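Side-chain contacts in threonine phosphate decarboxylase-like enzyme (PDB 6OUX), which uses pyridoxal phosphate to decarboxylate L-serine O-phosphate to ethanolamine O-phosphate, the precursor of the link between nucleotide loop and corrin ring in norcobamides: residues Y186-L189 against E190-H193; I238-L242 against S243-G247; R294-E297 against A298-Q301. All coordinates share one frame; numbering follows the deposited sequence.

Interaction 1 (Y186-L189 against E190-H193); sequences YLSL and EKMH
The imidazole of His193 meets the carbonyl of Leu189 obliquely, with CD2 3.2 Å from Leu189 O, while ND1 is hydrogen-bonded to Tyr233. The other flat group, the Tyr186 ring, has Ser188 N over one face, toward its rim, and sends its hydroxyl to Glu217. Leu187 and Met192 carry the apolar contact: CG of Leu187 stands anti to the backbone N (chi1 -167°), which brings methyl CD2 to 3.3 Å from Met192 SD, the two side chains meeting at a slant. The second methyl, CD1, lies 3.7 Å from Lys191 CB. With an alanine at Leu187 both methyls are gone, and the Met192 thioether would probably be set free to turn into the gap left beside it. Ser188 joins the helix by two atoms. Its carbonyl O takes the Met192 N-H at 2.8 Å, nearly straight, and its hydroxyl OG accepts from Lys191 N at 3.0 Å, although the modelled place of OG is less certain. One residue on, Leu189 O receives His193 N at 2.9 Å. Ser188 is thus the N-cap of helix 189-198, and the Leu187-Met192 pair, from the residue before the cap to the fourth after it, is a hydrophobic staple. The cap begins the helix of a beta-alpha-beta crossover between parallel strands 173-177 and 204-208.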
# COMPACT_ATOMS: atom_id res chain seq x y z
N TYR A 186 -18.12 -22.90 -5.54
CA TYR A 186 -18.89 -21.71 -5.85
C TYR A 186 -20.40 -21.95 -5.61
O TYR A 186 -20.95 -22.92 -6.07
CB TYR A 186 -18.68 -21.29 -7.33
CG TYR A 186 -19.62 -20.20 -7.81
CD1 TYR A 186 -19.47 -18.88 -7.38
CD2 TYR A 186 -20.64 -20.48 -8.70
CE1 TYR A 186 -20.31 -17.90 -7.82
CE2 TYR A 186 -21.47 -19.48 -9.19
CZ TYR A 186 -21.26 -18.20 -8.74
OH TYR A 186 -22.11 -17.26 -9.16
N LEU A 187 -21.02 -21.05 -4.88
CA LEU A 187 -22.47 -21.02 -4.64
C LEU A 187 -23.13 -20.13 -5.68
O LEU A 187 -22.74 -18.94 -5.82
CB LEU A 187 -22.74 -20.40 -3.26
CG LEU A 187 -24.17 -20.59 -2.74
CD1 LEU A 187 -24.44 -22.07 -2.50
CD2 LEU A 187 -24.36 -19.80 -1.47
N SER A 188 -24.12 -20.68 -6.39
CA SER A 188 -24.86 -19.92 -7.44
C SER A 188 -25.48 -18.63 -6.97
O SER A 188 -25.79 -18.47 -5.78
CB SER A 188 -26.01 -20.78 -8.03
OG SER A 188 -26.94 -21.09 -7.00
N LEU A 189 -25.73 -17.73 -7.91
CA LEU A 189 -26.42 -16.49 -7.60
C LEU A 189 -27.81 -16.85 -7.06
O LEU A 189 -28.28 -16.28 -6.09
CB LEU A 189 -26.56 -15.59 -8.84
CG LEU A 189 -25.35 -14.67 -9.09
CD1 LEU A 189 -25.38 -13.98 -10.46
CD2 LEU A 189 -25.24 -13.63 -7.96
N GLU A 190 -28.45 -17.84 -7.69
CA GLU A 190 -29.77 -18.25 -7.24
C GLU A 190 -29.73 -18.58 -5.76
O GLU A 190 -30.61 -18.16 -5.01
CB GLU A 190 -30.26 -19.45 -8.03
CG GLU A 190 -31.56 -20.06 -7.48
CD GLU A 190 -32.25 -21.00 -8.47
OE1 GLU A 190 -32.62 -22.09 -8.06
OE2 GLU A 190 -32.41 -20.64 -9.66
N LYS A 191 -28.77 -19.37 -5.35
CA LYS A 191 -28.69 -19.80 -3.93
C LYS A 191 -28.18 -18.71 -2.98
O LYS A 191 -28.61 -18.68 -1.84
CB LYS A 191 -27.80 -21.02 -3.78
CG LYS A 191 -28.26 -22.15 -4.68
CD LYS A 191 -29.05 -23.21 -3.95
CE LYS A 191 -28.15 -24.40 -3.63
NZ LYS A 191 -28.02 -25.32 -4.79
N MET A 192 -27.28 -17.86 -3.46
CA MET A 192 -26.88 -16.68 -2.69
C MET A 192 -28.09 -15.79 -2.36
O MET A 192 -28.14 -15.24 -1.26
CB MET A 192 -25.79 -15.81 -3.41
CG MET A 192 -24.35 -16.27 -3.27
SD MET A 192 -23.68 -16.57 -1.57
CE MET A 192 -24.33 -15.22 -0.84
N HIS A 193 -29.01 -15.59 -3.32
CA HIS A 193 -30.26 -14.78 -3.07
C HIS A 193 -31.10 -15.35 -1.88
O HIS A 193 -31.46 -14.64 -0.93
CB HIS A 193 -31.16 -14.73 -4.35
CG HIS A 193 -30.74 -13.68 -5.33
ND1 HIS A 193 -30.83 -12.33 -5.06
CD2 HIS A 193 -30.27 -13.79 -6.60
CE1 HIS A 193 -30.38 -11.66 -6.10
NE2 HIS A 193 -30.03 -12.52 -7.04

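Interaction 2 (I238-L242 against S243-G247); sequences IVKSL and SKDFG
Asp245 reaches back to Lys240, and its side chain can be followed outward from CB, which packs on Tyr295 of helix 289-314. CG sits between the backbone N and the carbonyl carbon (chi1 56°), folding the carboxylate back toward the end of strand 236-241. OD1 takes the backbone N-H of Phe246 at 2.7 Å, on its anti side and 34° out of the carboxylate plane. OD2 offers its syn lone pair to Lys240 NZ at 2.6 Å, a short salt bridge between side chains that cross at about a right angle. Lys240 runs out extended and bends only at its last torsion (chi4 -61°); NZ also donates to Ser241 O at 3.3 Å, almost in line with that carbonyl.

Ser241 OG gathers two backbone N-H groups, Ser243 N at 2.9 Å and Lys244 N at 3.2 Å, the first closing an ST turn as the strand ends. Water 1 adds a weak bridge from Ser241 O to Lys244 N. Beyond the turn's serine, Leu242 and Phe246 point the same way, side by side, with Leu242 CD2 3.7 Å from Phe246 ring atom CE2. Leu242 O lies in the ring plane at the Phe246 edge, and Phe286 stacks on the same ring.

The Ser-Leu-Ser-Lys sequence resembles the segment that carries the cofactor lysine in related pyridoxal-phosphate aminotransferases. Chemically, a buried ammonium and a buried carboxylate probably offset each other's charge here, while one serine hydroxyl and one carboxylate oxygen satisfy three backbone N-H groups of the turn.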
# COMPACT_ATOMS: atom_id res chain seq x y z
N ILE A 238 -19.42 -6.10 -0.50
CA ILE A 238 -18.68 -6.88 -1.49
C ILE A 238 -17.23 -6.49 -1.43
O ILE A 238 -16.87 -5.31 -1.41
CB ILE A 238 -19.21 -6.63 -2.94
CG1 ILE A 238 -20.69 -6.97 -3.05
CG2 ILE A 238 -18.39 -7.40 -3.97
CD1 ILE A 238 -21.05 -8.43 -2.75
N VAL A 239 -16.35 -7.49 -1.41
CA VAL A 239 -14.93 -7.20 -1.48
C VAL A 239 -14.31 -8.01 -2.62
O VAL A 239 -14.68 -9.17 -2.82
CB VAL A 239 -14.22 -7.61 -0.15
CG1 VAL A 239 -12.77 -7.28 -0.24
CG2 VAL A 239 -14.77 -6.91 1.05
N LYS A 240 -13.35 -7.42 -3.34
CA LYS A 240 -12.79 -8.08 -4.55
C LYS A 240 -11.37 -7.58 -4.82
O LYS A 240 -11.13 -6.39 -4.90
CB LYS A 240 -13.70 -7.85 -5.77
CG LYS A 240 -13.18 -8.52 -7.01
CD LYS A 240 -14.22 -8.74 -8.10
CE LYS A 240 -13.60 -9.54 -9.23
NZ LYS A 240 -12.47 -8.75 -9.78
N SER A 241 -10.46 -8.54 -4.96
CA SER A 241 -9.14 -8.28 -5.43
C SER A 241 -9.22 -7.81 -6.86
O SER A 241 -10.08 -8.23 -7.61
CB SER A 241 -8.28 -9.52 -5.27
OG SER A 241 -7.05 -9.31 -5.96
N LEU A 242 -8.36 -6.88 -7.23
CA LEU A 242 -8.09 -6.64 -8.66
C LEU A 242 -6.79 -7.27 -9.15
O LEU A 242 -6.52 -7.22 -10.35
CB LEU A 242 -8.10 -5.15 -8.96
CG LEU A 242 -9.43 -4.45 -8.74
CD1 LEU A 242 -9.22 -2.94 -8.79
CD2 LEU A 242 -10.44 -4.89 -9.80
N SER A 243 -6.05 -7.95 -8.27
CA SER A 243 -4.73 -8.53 -8.58
C SER A 243 -4.75 -10.03 -9.00
O SER A 243 -3.98 -10.48 -9.86
CB SER A 243 -3.78 -8.20 -7.39
OG SER A 243 -3.76 -6.73 -7.17
N LYS A 244 -5.68 -10.80 -8.49
CA LYS A 244 -5.68 -12.21 -8.82
C LYS A 244 -6.42 -12.60 -10.10
O LYS A 244 -6.40 -13.79 -10.49
CB LYS A 244 -6.20 -13.00 -7.63
CG LYS A 244 -5.31 -12.80 -6.42
CD LYS A 244 -5.99 -13.21 -5.13
CE LYS A 244 -5.19 -12.69 -3.95
NZ LYS A 244 -5.43 -13.57 -2.77
N ASP A 245 -7.07 -11.63 -10.75
CA ASP A 245 -7.75 -11.88 -12.03
C ASP A 245 -7.17 -11.00 -13.13
O ASP A 245 -6.64 -11.51 -14.12
CB ASP A 245 -9.30 -11.83 -11.88
CG ASP A 245 -9.83 -10.51 -11.29
OD1 ASP A 245 -9.08 -9.55 -11.03
OD2 ASP A 245 -11.05 -10.43 -11.08
N PHE A 246 -7.22 -9.67 -12.97
CA PHE A 246 -6.54 -8.77 -13.92
C PHE A 246 -5.01 -8.95 -13.82
O PHE A 246 -4.28 -8.40 -14.64
CB PHE A 246 -6.92 -7.30 -13.74
CG PHE A 246 -8.39 -7.01 -13.96
CD1 PHE A 246 -8.91 -6.82 -15.25
CD2 PHE A 246 -9.28 -6.91 -12.88
CE1 PHE A 246 -10.26 -6.55 -15.44
CE2 PHE A 246 -10.62 -6.63 -13.08
CZ PHE A 246 -11.12 -6.45 -14.36
N GLY A 247 -4.57 -9.71 -12.80
CA GLY A 247 -3.31 -10.46 -12.83
C GLY A 247 -2.16 -9.54 -12.98
O GLY A 247 -1.87 -9.12 -14.09
O HOH W 1 -8.80 -11.04 -8.17

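Interaction 3 (R294-E297 against A298-Q301); sequences RYEE and ARKQ
Four successive backbone bonds of the alpha-helical i to i+4 kind, Ala298 N to Arg294 O through Gln301 N to Glu297 O, run between the two segments, Arg299 N to Tyr295 O at 2.9 Å among them. Among the side chains, Glu296 and Arg299 lie side by side, pointing the same way. Arg299 grips the carboxylate side-on with two nitrogens, one to each oxygen: NE donates to OE1 at 3.0 Å and NH2 to OE2 at 2.6 Å, both nearly straight. The acceptors lie close to the guanidinium plane, but the carboxylate plane is turned 36° from it, with OE1 met from above its own plane and OE2 on the syn side, also out of plane. A bend at chi2 of Glu296 (58°) swings the carboxylate along the helix to Arg299 instead of outward. OE2 has a second, longer salt bridge, to Lys300 NZ at 3.6 Å, and the alkyl chain of Lys300 rests with CG 3.5 Å from Glu296 O.

Nearer the backbone, Arg299 meets Tyr295 through its aliphatic part: CB sits 4.0 Å above one face of the ring, toward the rim, and CD is 4.0 Å from the Tyr295 hydroxyl OH. The guanidinium is inclined 50° to that ring. Beyond the helix, NH1 donates to His213 O and NH2 also to Leu221 O, so the buried guanidinium is held from several sides and has little freedom to rotate.

Glu296, Arg299 and Lys300 form an i to i+3 and i to i+4 salt-bridge network on one flank of helix 289-314, the long helix that, after helices 260-266 and 277-286, precedes strand 320-321 of the smaller sheet in this aminotransferase-type fold.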
# COMPACT_ATOMS: atom_id res chain seq x y z
N ARG A 294 -10.51 -6.98 -24.61
CA ARG A 294 -9.46 -7.92 -24.69
C ARG A 294 -9.37 -8.74 -23.38
O ARG A 294 -9.00 -9.90 -23.41
CB ARG A 294 -8.14 -7.21 -24.98
CG ARG A 294 -8.16 -6.51 -26.35
CD ARG A 294 -6.78 -5.98 -26.77
NE ARG A 294 -6.96 -4.91 -27.76
CZ ARG A 294 -5.99 -4.10 -28.23
NH1 ARG A 294 -4.77 -4.18 -27.77
NH2 ARG A 294 -6.26 -3.18 -29.13
N TYR A 295 -9.64 -8.10 -22.26
CA TYR A 295 -9.60 -8.79 -20.97
C TYR A 295 -10.61 -9.93 -20.93
O TYR A 295 -10.36 -11.00 -20.35
CB TYR A 295 -9.82 -7.82 -19.81
CG TYR A 295 -10.05 -8.61 -18.53
CD1 TYR A 295 -9.00 -9.34 -17.97
CD2 TYR A 295 -11.34 -8.76 -17.97
CE1 TYR A 295 -9.17 -10.12 -16.85
CE2 TYR A 295 -11.53 -9.53 -16.82
CZ TYR A 295 -10.41 -10.22 -16.26
OH TYR A 295 -10.46 -11.10 -15.17
N GLU A 296 -11.79 -9.65 -21.41
CA GLU A 296 -12.82 -10.66 -21.45
C GLU A 296 -12.39 -11.89 -22.27
O GLU A 296 -12.71 -13.04 -21.91
CB GLU A 296 -14.03 -9.98 -22.01
CG GLU A 296 -15.29 -10.66 -21.95
CD GLU A 296 -15.75 -11.06 -20.55
OE1 GLU A 296 -15.23 -10.65 -19.50
OE2 GLU A 296 -16.66 -11.87 -20.60
N GLU A 297 -11.71 -11.66 -23.41
CA GLU A 297 -11.17 -12.77 -24.14
C GLU A 297 -10.17 -13.58 -23.30
O GLU A 297 -10.18 -14.78 -23.36
CB GLU A 297 -10.47 -12.30 -25.43
CG GLU A 297 -11.31 -11.63 -26.48
CD GLU A 297 -10.50 -10.88 -27.55
OE1 GLU A 297 -9.24 -10.87 -27.57
OE2 GLU A 297 -11.15 -10.35 -28.41
N ALA A 298 -9.27 -12.92 -22.57
CA ALA A 298 -8.30 -13.58 -21.71
C ALA A 298 -8.91 -14.35 -20.49
O ALA A 298 -8.34 -15.36 -20.02
CB ALA A 298 -7.33 -12.53 -21.15
N ARG A 299 -10.01 -13.82 -19.98
CA ARG A 299 -10.74 -14.42 -18.86
C ARG A 299 -11.39 -15.73 -19.35
O ARG A 299 -11.17 -16.75 -18.77
CB ARG A 299 -11.78 -13.44 -18.39
CG ARG A 299 -12.53 -13.85 -17.12
CD ARG A 299 -13.66 -12.94 -16.70
NE ARG A 299 -14.72 -12.97 -17.71
CZ ARG A 299 -15.66 -13.92 -17.84
NH1 ARG A 299 -15.77 -14.95 -16.98
NH2 ARG A 299 -16.55 -13.81 -18.83
N LYS A 300 -12.09 -15.67 -20.48
CA LYS A 300 -12.70 -16.85 -21.06
C LYS A 300 -11.71 -17.91 -21.52
O LYS A 300 -11.95 -19.08 -21.31
CB LYS A 300 -13.66 -16.54 -22.21
CG LYS A 300 -14.88 -15.78 -21.79
CD LYS A 300 -15.98 -15.82 -22.87
CE LYS A 300 -16.04 -14.59 -23.71
NZ LYS A 300 -17.30 -13.80 -23.56
N GLN A 301 -10.59 -17.47 -22.08
CA GLN A 301 -9.52 -18.36 -22.45
C GLN A 301 -8.97 -19.09 -21.25
O GLN A 301 -8.72 -20.32 -21.30
CB GLN A 301 -8.42 -17.53 -23.14
CG GLN A 301 -7.13 -18.21 -23.50
CD GLN A 301 -6.16 -17.23 -24.15
OE1 GLN A 301 -6.16 -16.01 -23.84
NE2 GLN A 301 -5.32 -17.73 -25.00

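How the interactions relate
Interactions 2 and 3 touch directly: Phe246 CE1 is 3.5 Å from Tyr295 CE2, the rings meeting with planes about 30° apart. The helix of interaction 3 therefore packs against the turn of interaction 2, their centres being 15 Å apart. Interaction 1 stands apart, with nearest atoms about 8 Å from interaction 2 and about 10 Å from interaction 3. Of the three, interaction 2 lies by the substrate site: the Lys244 side chain is about 7 Å from those of Asn181 and Arg369, which probably bind O-phospho-L-serine. Interactions 1 and 3 lie away from the substrate-binding residues.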